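Local atomic coordinates of binary enterotoxin of Clostridium perfringens component a (Clostridium perfringens, PDB entry 5WTZ), a protein that binds NAD and, as the enzymatic component of a binary toxin, probably transfers its ADP-ribose group to actin. Residues 224-235 and 369-377; 279-287 and 384-392. All coordinates share one frame; numbering follows the deposited sequence.

Interaction 1 (224-235 and 369-377); sequences SQWGEENYAPWL and NAAYVSVAE
Tyr372 sends its CG anti to the backbone N (chi1 -172°), which lays the ring against the helix at Gly227. Tyr231 takes a different rotamer, with CG anti to its carbonyl carbon (chi1 -78°), and its ring spreads over the backbone of strand 370-372. The Gly227 CA sits over the centre of the Tyr372 ring, 3.4 Å from the centroid, in a CH-pi contact. The approach is this close because Gly227 has no side chain. Trp226 meets Tyr372 differently, with CD2 of the tyrosine at the edge of the indole. One face of the Tyr231 ring carries the backbone N of Tyr372 above its centre, while CD2 of Tyr231 packs on CB of Tyr372 at 3.5 Å. The Tyr231 hydroxyl lies beside Ala370 O and is hydrogen-bonded to Arg289 O.

Strand 370-372 is an outer strand of a three-stranded antiparallel sheet in the NAD-binding ADP-ribosyltransferase domain. The axes of 224-235 and 370-372 approach to 8.0 Å at an angle of 114°. Just beyond the strand, the short 3-10 segment 373-375 turns Val375 into the helix. The helix is kinked at Pro233 and Trp234, whose N atoms make no bond to the preceding turn.

Val375 uses both branches: CG1 lies 3.1 Å from Gly227 O, and CG2 lies 3.4 Å from Tyr231 O. Trp234 receives the Ala371 methyl over one face, with CB 3.6 Å from the centroid of the six-membered ring. Its CH2 touches CG1 of Val373, and its NE1 is hydrogen-bonded to Ala285 O. Val373 in turn packs on Leu250, a residue of the NAD site. At the last turn, Leu235 straddles Ala376: its CD1 meets the Ala376 CB at 3.6 Å and its CD2 meets the Ala376 CA at 3.5 Å.

Interaction 2 (279-287 and 384-392); sequences ISNISSALK and EVLIDHGYS. With NAD (nicotinamide-adenine-dinucleotide), chain B.
Ser283 in helix 272-286 and Lys287 beside its end hold the two carboxylate oxygens of Asp388, in the turn after strand 384-387. Ser283 OG donates to Asp388 OD1 at 2.7 Å. Lys287 NZ forms a salt bridge with Asp388 OD2 at 2.8 Å. The strand is the middle one of the three-stranded antiparallel sheet in this ADP-ribosyltransferase fold. Each carboxylate oxygen takes its donor on the syn lone pair, the side facing the other oxygen. The two donors therefore converge on the end of the carboxylate, which should favour the charged form of Asp388. A bend at the last torsion of Lys287 (chi4 72°) brings its amine to OD2.

Beside this polar group the contact is apolar. Leu286 reaches Leu386 O with CD2 at 3.5 Å and the Leu386 CG with CD1 at 4.0 Å. Ile282 and Leu386 cross at about a right angle and meet through CG2 and CD2.

His389 sets the edge of its ring against Ser283, and its ring packs edge-to-face with Phe340. Backbone bonds of Leu386 with Ala371 and of Ile387 with Ile341 join the strand to its neighbours 370-372 and 341-344. At the start of the strand, Glu384 faces the bound NAD. Its OE2 is hydrogen-bonded to Ser342 OG, and its OE1 accepts a very short bond of 2.5 Å from the ribose hydroxyl O2D of NAD.

How the interactions relate
Both contacts are largely buried and pack a helix against the same three-stranded sheet. Interaction 1 uses its outer strand 370-372, interaction 2 its middle strand 384-387. The former is mostly aromatic and aliphatic packing, with Glu228 at its exposed margin. The latter adds a buried carboxylate with a serine and a lysine, the lysine being exposed. They touch directly. Ser374 OG with Glu384 N and Asn369 N with Tyr391 OH are hydrogen-bonded; the first ties the 3-10 turn to the NAD-binding glutamate. Asn369 CB also packs on Leu286 O. Interaction 2 holds a residue of the NAD pocket; interaction 1 comes near it through Val373, whose nearest side-chain atom is about 6 Å from the NAD.

Interaction 1 (224-235 and 369-377)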
# COMPACT_ATOMS: atom_id res chain seq x y z
N SER A 224 -9.57 8.12 13.92
CA SER A 224 -10.54 9.04 14.50
C SER A 224 -9.84 10.29 15.06
O SER A 224 -10.30 11.41 14.84
CB SER A 224 -11.34 8.32 15.59
OG SER A 224 -12.15 9.22 16.31
N GLN A 225 -8.73 10.09 15.76
CA GLN A 225 -7.95 11.19 16.32
C GLN A 225 -7.39 12.13 15.25
O GLN A 225 -7.44 13.35 15.41
CB GLN A 225 -6.81 10.64 17.17
CG GLN A 225 -7.26 10.19 18.56
CD GLN A 225 -6.16 9.51 19.35
OE1 GLN A 225 -5.34 8.78 18.80
NE2 GLN A 225 -6.15 9.75 20.66
N TRP A 226 -6.85 11.56 14.18
CA TRP A 226 -6.35 12.35 13.06
C TRP A 226 -7.48 13.15 12.42
O TRP A 226 -7.34 14.36 12.19
CB TRP A 226 -5.68 11.43 12.03
CG TRP A 226 -5.02 12.19 10.91
CD1 TRP A 226 -3.73 12.64 10.87
CD2 TRP A 226 -5.62 12.56 9.67
NE1 TRP A 226 -3.50 13.28 9.68
CE2 TRP A 226 -4.65 13.25 8.92
CE3 TRP A 226 -6.90 12.39 9.11
CZ2 TRP A 226 -4.90 13.76 7.65
CZ3 TRP A 226 -7.15 12.89 7.85
CH2 TRP A 226 -6.15 13.58 7.14
N GLY A 227 -8.60 12.49 12.15
CA GLY A 227 -9.76 13.17 11.59
C GLY A 227 -10.24 14.34 12.44
O GLY A 227 -10.47 15.44 11.93
N GLU A 228 -10.38 14.09 13.74
CA GLU A 228 -10.79 15.13 14.67
C GLU A 228 -9.80 16.29 14.73
O GLU A 228 -10.20 17.45 14.69
CB GLU A 228 -10.96 14.52 16.07
CG GLU A 228 -11.29 15.54 17.15
CD GLU A 228 -12.70 16.09 17.03
OE1 GLU A 228 -13.53 15.49 16.31
OE2 GLU A 228 -12.97 17.14 17.65
N GLU A 229 -8.51 15.99 14.86
CA GLU A 229 -7.52 17.03 15.04
C GLU A 229 -7.45 17.94 13.82
O GLU A 229 -7.30 19.15 13.93
CB GLU A 229 -6.13 16.43 15.30
CG GLU A 229 -5.96 15.72 16.63
CD GLU A 229 -4.53 15.26 16.86
OE1 GLU A 229 -3.61 16.07 16.61
OE2 GLU A 229 -4.33 14.10 17.27
N ASN A 230 -7.57 17.33 12.65
CA ASN A 230 -7.33 18.06 11.43
C ASN A 230 -8.59 18.61 10.79
O ASN A 230 -8.50 19.58 10.04
CB ASN A 230 -6.57 17.17 10.43
CG ASN A 230 -5.13 16.93 10.84
OD1 ASN A 230 -4.30 17.84 10.78
ND2 ASN A 230 -4.83 15.72 11.27
N TYR A 231 -9.76 18.05 11.10
CA TYR A 231 -10.96 18.53 10.43
C TYR A 231 -12.09 19.01 11.35
O TYR A 231 -13.15 19.42 10.87
CB TYR A 231 -11.45 17.45 9.44
CG TYR A 231 -10.59 17.51 8.20
CD1 TYR A 231 -10.87 18.42 7.19
CD2 TYR A 231 -9.44 16.72 8.08
CE1 TYR A 231 -10.05 18.52 6.07
CE2 TYR A 231 -8.62 16.82 6.97
CZ TYR A 231 -8.93 17.72 5.97
OH TYR A 231 -8.12 17.82 4.86
N ALA A 232 -11.87 19.00 12.65
CA ALA A 232 -12.79 19.70 13.54
C ALA A 232 -12.87 21.21 13.19
O ALA A 232 -13.97 21.75 13.11
CB ALA A 232 -12.41 19.51 14.99
N PRO A 233 -11.72 21.88 12.98
CA PRO A 233 -11.88 23.30 12.61
C PRO A 233 -12.55 23.48 11.25
O PRO A 233 -13.27 24.46 11.06
CB PRO A 233 -10.44 23.83 12.58
CG PRO A 233 -9.62 22.80 13.31
CD PRO A 233 -10.29 21.50 13.03
N TRP A 234 -12.32 22.55 10.32
CA TRP A 234 -12.95 22.59 9.00
C TRP A 234 -14.47 22.60 9.11
O TRP A 234 -15.15 23.43 8.49
CB TRP A 234 -12.49 21.39 8.16
CG TRP A 234 -13.26 21.18 6.88
CD1 TRP A 234 -13.04 21.80 5.67
CD2 TRP A 234 -14.33 20.25 6.65
NE1 TRP A 234 -13.91 21.32 4.72
CE2 TRP A 234 -14.72 20.38 5.30
CE3 TRP A 234 -15.01 19.34 7.47
CZ2 TRP A 234 -15.76 19.63 4.74
CZ3 TRP A 234 -16.03 18.59 6.92
CH2 TRP A 234 -16.40 18.74 5.57
N LEU A 235 -15.00 21.68 9.91
CA LEU A 235 -16.44 21.55 10.11
C LEU A 235 -17.05 22.86 10.61
O LEU A 235 -18.17 23.21 10.24
CB LEU A 235 -16.74 20.42 11.09
CG LEU A 235 -18.22 20.14 11.36
CD1 LEU A 235 -18.89 19.57 10.12
CD2 LEU A 235 -18.39 19.21 12.56
N ASN A 369 -7.55 18.67 -2.38
CA ASN A 369 -8.83 19.22 -1.94
C ASN A 369 -9.76 18.08 -1.53
O ASN A 369 -10.47 17.50 -2.35
CB ASN A 369 -9.46 20.09 -3.04
CG ASN A 369 -8.64 21.32 -3.34
OD1 ASN A 369 -8.00 21.87 -2.45
ND2 ASN A 369 -8.64 21.77 -4.60
N ALA A 370 -9.72 17.77 -0.23
CA ALA A 370 -10.44 16.64 0.36
C ALA A 370 -10.64 16.94 1.83
O ALA A 370 -9.89 17.75 2.41
CB ALA A 370 -9.65 15.31 0.19
N ALA A 371 -11.66 16.34 2.45
CA ALA A 371 -11.91 16.56 3.87
C ALA A 371 -12.29 15.27 4.59
O ALA A 371 -12.91 14.38 3.99
CB ALA A 371 -13.00 17.62 4.08
N TYR A 372 -11.91 15.16 5.86
CA TYR A 372 -12.38 14.09 6.73
C TYR A 372 -13.77 14.48 7.19
O TYR A 372 -13.94 15.19 8.19
CB TYR A 372 -11.45 13.89 7.93
CG TYR A 372 -11.76 12.69 8.79
CD1 TYR A 372 -12.73 12.73 9.79
CD2 TYR A 372 -11.05 11.51 8.62
CE1 TYR A 372 -12.99 11.62 10.60
CE2 TYR A 372 -11.30 10.40 9.42
CZ TYR A 372 -12.27 10.46 10.39
OH TYR A 372 -12.49 9.34 11.16
N VAL A 373 -14.78 14.01 6.47
CA VAL A 373 -16.13 14.54 6.65
C VAL A 373 -16.81 13.92 7.87
O VAL A 373 -17.78 14.47 8.38
CB VAL A 373 -16.99 14.32 5.38
CG1 VAL A 373 -16.48 15.17 4.21
CG2 VAL A 373 -17.06 12.84 5.01
N SER A 374 -16.29 12.79 8.35
CA SER A 374 -16.87 12.08 9.49
C SER A 374 -16.68 12.79 10.84
O SER A 374 -17.14 12.27 11.86
CB SER A 374 -16.29 10.67 9.58
OG SER A 374 -16.49 9.97 8.37
N VAL A 375 -16.02 13.94 10.87
CA VAL A 375 -15.97 14.73 12.10
C VAL A 375 -17.34 15.29 12.42
O VAL A 375 -17.66 15.55 13.59
CB VAL A 375 -14.97 15.91 12.03
CG1 VAL A 375 -13.56 15.40 11.98
CG2 VAL A 375 -15.28 16.81 10.84
N ALA A 376 -18.13 15.48 11.37
CA ALA A 376 -19.48 16.02 11.51
C ALA A 376 -20.33 15.11 12.37
O ALA A 376 -20.11 13.90 12.41
CB ALA A 376 -20.11 16.21 10.14
N GLU A 377 -21.29 15.70 13.08
CA GLU A 377 -22.23 14.94 13.89
C GLU A 377 -22.96 13.90 13.05
O GLU A 377 -23.40 14.20 11.94
CB GLU A 377 -23.26 15.85 14.56
CG GLU A 377 -22.72 16.82 15.59
CD GLU A 377 -23.84 17.64 16.23
OE1 GLU A 377 -24.74 17.02 16.82
OE2 GLU A 377 -23.81 18.89 16.13

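Interaction 2 (279-287 and 384-392)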
# COMPACT_ATOMS: atom_id res chain seq x y z
N ILE A 279 -23.57 20.33 -6.08
CA ILE A 279 -22.20 20.02 -6.48
C ILE A 279 -21.29 21.21 -6.17
O ILE A 279 -20.18 21.03 -5.67
CB ILE A 279 -22.13 19.65 -7.98
CG1 ILE A 279 -22.74 18.26 -8.20
CG2 ILE A 279 -20.69 19.68 -8.48
CD1 ILE A 279 -23.13 17.98 -9.64
N SER A 280 -21.79 22.42 -6.45
CA SER A 280 -21.10 23.66 -6.11
C SER A 280 -20.76 23.75 -4.62
O SER A 280 -19.62 24.04 -4.26
CB SER A 280 -21.95 24.87 -6.51
OG SER A 280 -21.78 25.18 -7.88
N ASN A 281 -21.75 23.49 -3.77
CA ASN A 281 -21.58 23.62 -2.33
C ASN A 281 -20.62 22.57 -1.76
O ASN A 281 -19.73 22.90 -0.97
CB ASN A 281 -22.95 23.58 -1.63
CG ASN A 281 -23.77 24.82 -1.91
OD1 ASN A 281 -23.23 25.88 -2.22
ND2 ASN A 281 -25.10 24.71 -1.78
N ILE A 282 -20.79 21.31 -2.17
CA ILE A 282 -19.88 20.27 -1.74
C ILE A 282 -18.45 20.58 -2.21
O ILE A 282 -17.51 20.48 -1.43
CB ILE A 282 -20.32 18.86 -2.26
CG1 ILE A 282 -21.73 18.53 -1.74
CG2 ILE A 282 -19.29 17.77 -1.87
CD1 ILE A 282 -22.46 17.48 -2.56
N SER A 283 -18.28 20.97 -3.47
CA SER A 283 -16.93 21.19 -4.02
C SER A 283 -16.25 22.38 -3.34
O SER A 283 -15.07 22.30 -3.00
CB SER A 283 -16.98 21.38 -5.54
OG SER A 283 -15.69 21.59 -6.11
N SER A 284 -16.99 23.47 -3.11
CA SER A 284 -16.41 24.62 -2.40
C SER A 284 -16.02 24.20 -0.97
O SER A 284 -14.98 24.59 -0.47
CB SER A 284 -17.37 25.83 -2.39
OG SER A 284 -18.43 25.64 -1.48
N ALA A 285 -16.84 23.37 -0.34
CA ALA A 285 -16.51 22.87 0.99
C ALA A 285 -15.19 22.10 1.01
O ALA A 285 -14.37 22.24 1.93
CB ALA A 285 -17.64 21.99 1.51
N LEU A 286 -14.99 21.27 -0.01
CA LEU A 286 -13.84 20.38 -0.03
C LEU A 286 -12.53 21.13 -0.35
O LEU A 286 -11.45 20.56 -0.25
CB LEU A 286 -14.08 19.26 -1.03
CG LEU A 286 -15.25 18.34 -0.69
CD1 LEU A 286 -15.52 17.30 -1.77
CD2 LEU A 286 -15.00 17.66 0.65
N LYS A 287 -12.63 22.40 -0.70
CA LYS A 287 -11.45 23.23 -0.97
C LYS A 287 -11.03 24.03 0.26
O LYS A 287 -10.05 24.78 0.22
CB LYS A 287 -11.72 24.20 -2.13
CG LYS A 287 -11.96 23.53 -3.48
CD LYS A 287 -12.28 24.57 -4.53
CE LYS A 287 -12.28 23.96 -5.92
NZ LYS A 287 -13.46 23.09 -6.12
N GLU A 384 -14.62 8.62 6.84
CA GLU A 384 -14.59 8.97 5.43
C GLU A 384 -13.76 10.22 5.13
O GLU A 384 -13.88 11.26 5.81
CB GLU A 384 -16.01 9.18 4.89
CG GLU A 384 -16.03 9.62 3.43
CD GLU A 384 -17.40 9.46 2.77
OE1 GLU A 384 -18.36 9.03 3.43
OE2 GLU A 384 -17.50 9.75 1.55
N VAL A 385 -12.93 10.11 4.11
CA VAL A 385 -12.35 11.27 3.46
C VAL A 385 -13.01 11.41 2.10
O VAL A 385 -12.95 10.50 1.27
CB VAL A 385 -10.82 11.17 3.33
CG1 VAL A 385 -10.28 12.20 2.33
CG2 VAL A 385 -10.16 11.35 4.71
N LEU A 386 -13.68 12.54 1.90
CA LEU A 386 -14.36 12.83 0.64
C LEU A 386 -13.49 13.72 -0.23
O LEU A 386 -13.06 14.79 0.20
CB LEU A 386 -15.71 13.49 0.91
CG LEU A 386 -16.63 13.81 -0.28
CD1 LEU A 386 -16.98 12.52 -1.00
CD2 LEU A 386 -17.89 14.54 0.19
N ILE A 387 -13.22 13.28 -1.45
CA ILE A 387 -12.29 13.97 -2.34
C ILE A 387 -13.08 14.75 -3.40
O ILE A 387 -14.10 14.25 -3.89
CB ILE A 387 -11.32 12.94 -3.01
CG1 ILE A 387 -10.52 12.21 -1.91
CG2 ILE A 387 -10.39 13.60 -4.02
CD1 ILE A 387 -9.67 11.02 -2.40
N ASP A 388 -12.61 15.96 -3.73
CA ASP A 388 -13.25 16.83 -4.72
C ASP A 388 -13.33 16.15 -6.09
O ASP A 388 -12.52 15.28 -6.42
CB ASP A 388 -12.50 18.18 -4.81
CG ASP A 388 -13.36 19.31 -5.37
OD1 ASP A 388 -14.60 19.16 -5.50
OD2 ASP A 388 -12.80 20.39 -5.67
N HIS A 389 -14.33 16.54 -6.87
CA HIS A 389 -14.44 15.98 -8.22
C HIS A 389 -13.31 16.49 -9.12
O HIS A 389 -12.72 17.55 -8.87
CB HIS A 389 -15.80 16.34 -8.82
CG HIS A 389 -16.00 17.80 -9.06
ND1 HIS A 389 -15.99 18.35 -10.32
CD2 HIS A 389 -16.22 18.82 -8.20
CE1 HIS A 389 -16.20 19.65 -10.23
NE2 HIS A 389 -16.34 19.96 -8.96
N GLY A 390 -12.99 15.72 -10.16
CA GLY A 390 -12.12 16.23 -11.21
C GLY A 390 -10.64 15.95 -11.04
O GLY A 390 -9.82 16.56 -11.73
N TYR A 391 -10.27 15.07 -10.12
CA TYR A 391 -8.88 14.61 -10.02
C TYR A 391 -8.71 13.40 -10.91
O TYR A 391 -9.61 13.06 -11.67
CB TYR A 391 -8.51 14.26 -8.58
CG TYR A 391 -8.20 15.44 -7.66
CD1 TYR A 391 -7.02 16.18 -7.81
CD2 TYR A 391 -9.06 15.78 -6.62
CE1 TYR A 391 -6.72 17.26 -6.95
CE2 TYR A 391 -8.78 16.85 -5.76
CZ TYR A 391 -7.61 17.57 -5.93
OH TYR A 391 -7.35 18.62 -5.06
N SER A 392 -7.56 12.74 -10.81
CA SER A 392 -7.28 11.52 -11.56
C SER A 392 -6.56 10.50 -10.69
O SER A 392 -5.91 10.86 -9.71
CB SER A 392 -6.42 11.80 -12.79
OG SER A 392 -7.04 12.75 -13.65
PA NAD B . -20.58 6.16 -5.48
O1A NAD B . -21.53 7.24 -5.91
O2A NAD B . -19.10 6.40 -5.50
O5B NAD B . -20.84 4.83 -6.36
C5B NAD B . -22.14 4.40 -6.77
C4B NAD B . -22.02 3.56 -8.03
O4B NAD B . -21.49 4.40 -9.07
C3B NAD B . -21.05 2.39 -7.85
O3B NAD B . -21.57 1.26 -8.57
C2B NAD B . -19.76 2.90 -8.48
O2B NAD B . -18.96 1.84 -9.01
C1B NAD B . -20.26 3.85 -9.56
N9A NAD B . -19.27 4.93 -9.74
C8A NAD B . -18.82 5.78 -8.80
N7A NAD B . -17.90 6.64 -9.34
C5A NAD B . -17.75 6.30 -10.62
C6A NAD B . -16.94 6.79 -11.76
N6A NAD B . -16.09 7.82 -11.60
N1A NAD B . -17.08 6.15 -12.95
C2A NAD B . -17.93 5.13 -13.12
N3A NAD B . -18.71 4.65 -12.13
C4A NAD B . -18.64 5.18 -10.89
O3 NAD B . -21.00 5.75 -3.99
PN NAD B . -20.60 4.44 -3.14
O1N NAD B . -19.11 4.50 -2.87
O2N NAD B . -21.23 3.24 -3.79
O5D NAD B . -21.43 4.76 -1.80
C5D NAD B . -21.27 5.99 -1.09
C4D NAD B . -21.88 5.85 0.29
O4D NAD B . -21.03 5.04 1.10
C3D NAD B . -21.93 7.20 0.98
O3D NAD B . -22.95 7.13 2.00
C2D NAD B . -20.56 7.30 1.63
O2D NAD B . -20.59 8.14 2.79
C1D NAD B . -20.22 5.85 1.96
N1N NAD B . -18.80 5.51 1.74
C2N NAD B . -18.44 4.59 0.81
C3N NAD B . -17.09 4.28 0.62
C7N NAD B . -16.65 3.26 -0.40
O7N NAD B . -17.33 3.01 -1.40
N7N NAD B . -15.52 2.63 -0.13
C4N NAD B . -16.10 4.89 1.38
C5N NAD B . -16.50 5.83 2.32
C6N NAD B . -17.86 6.11 2.48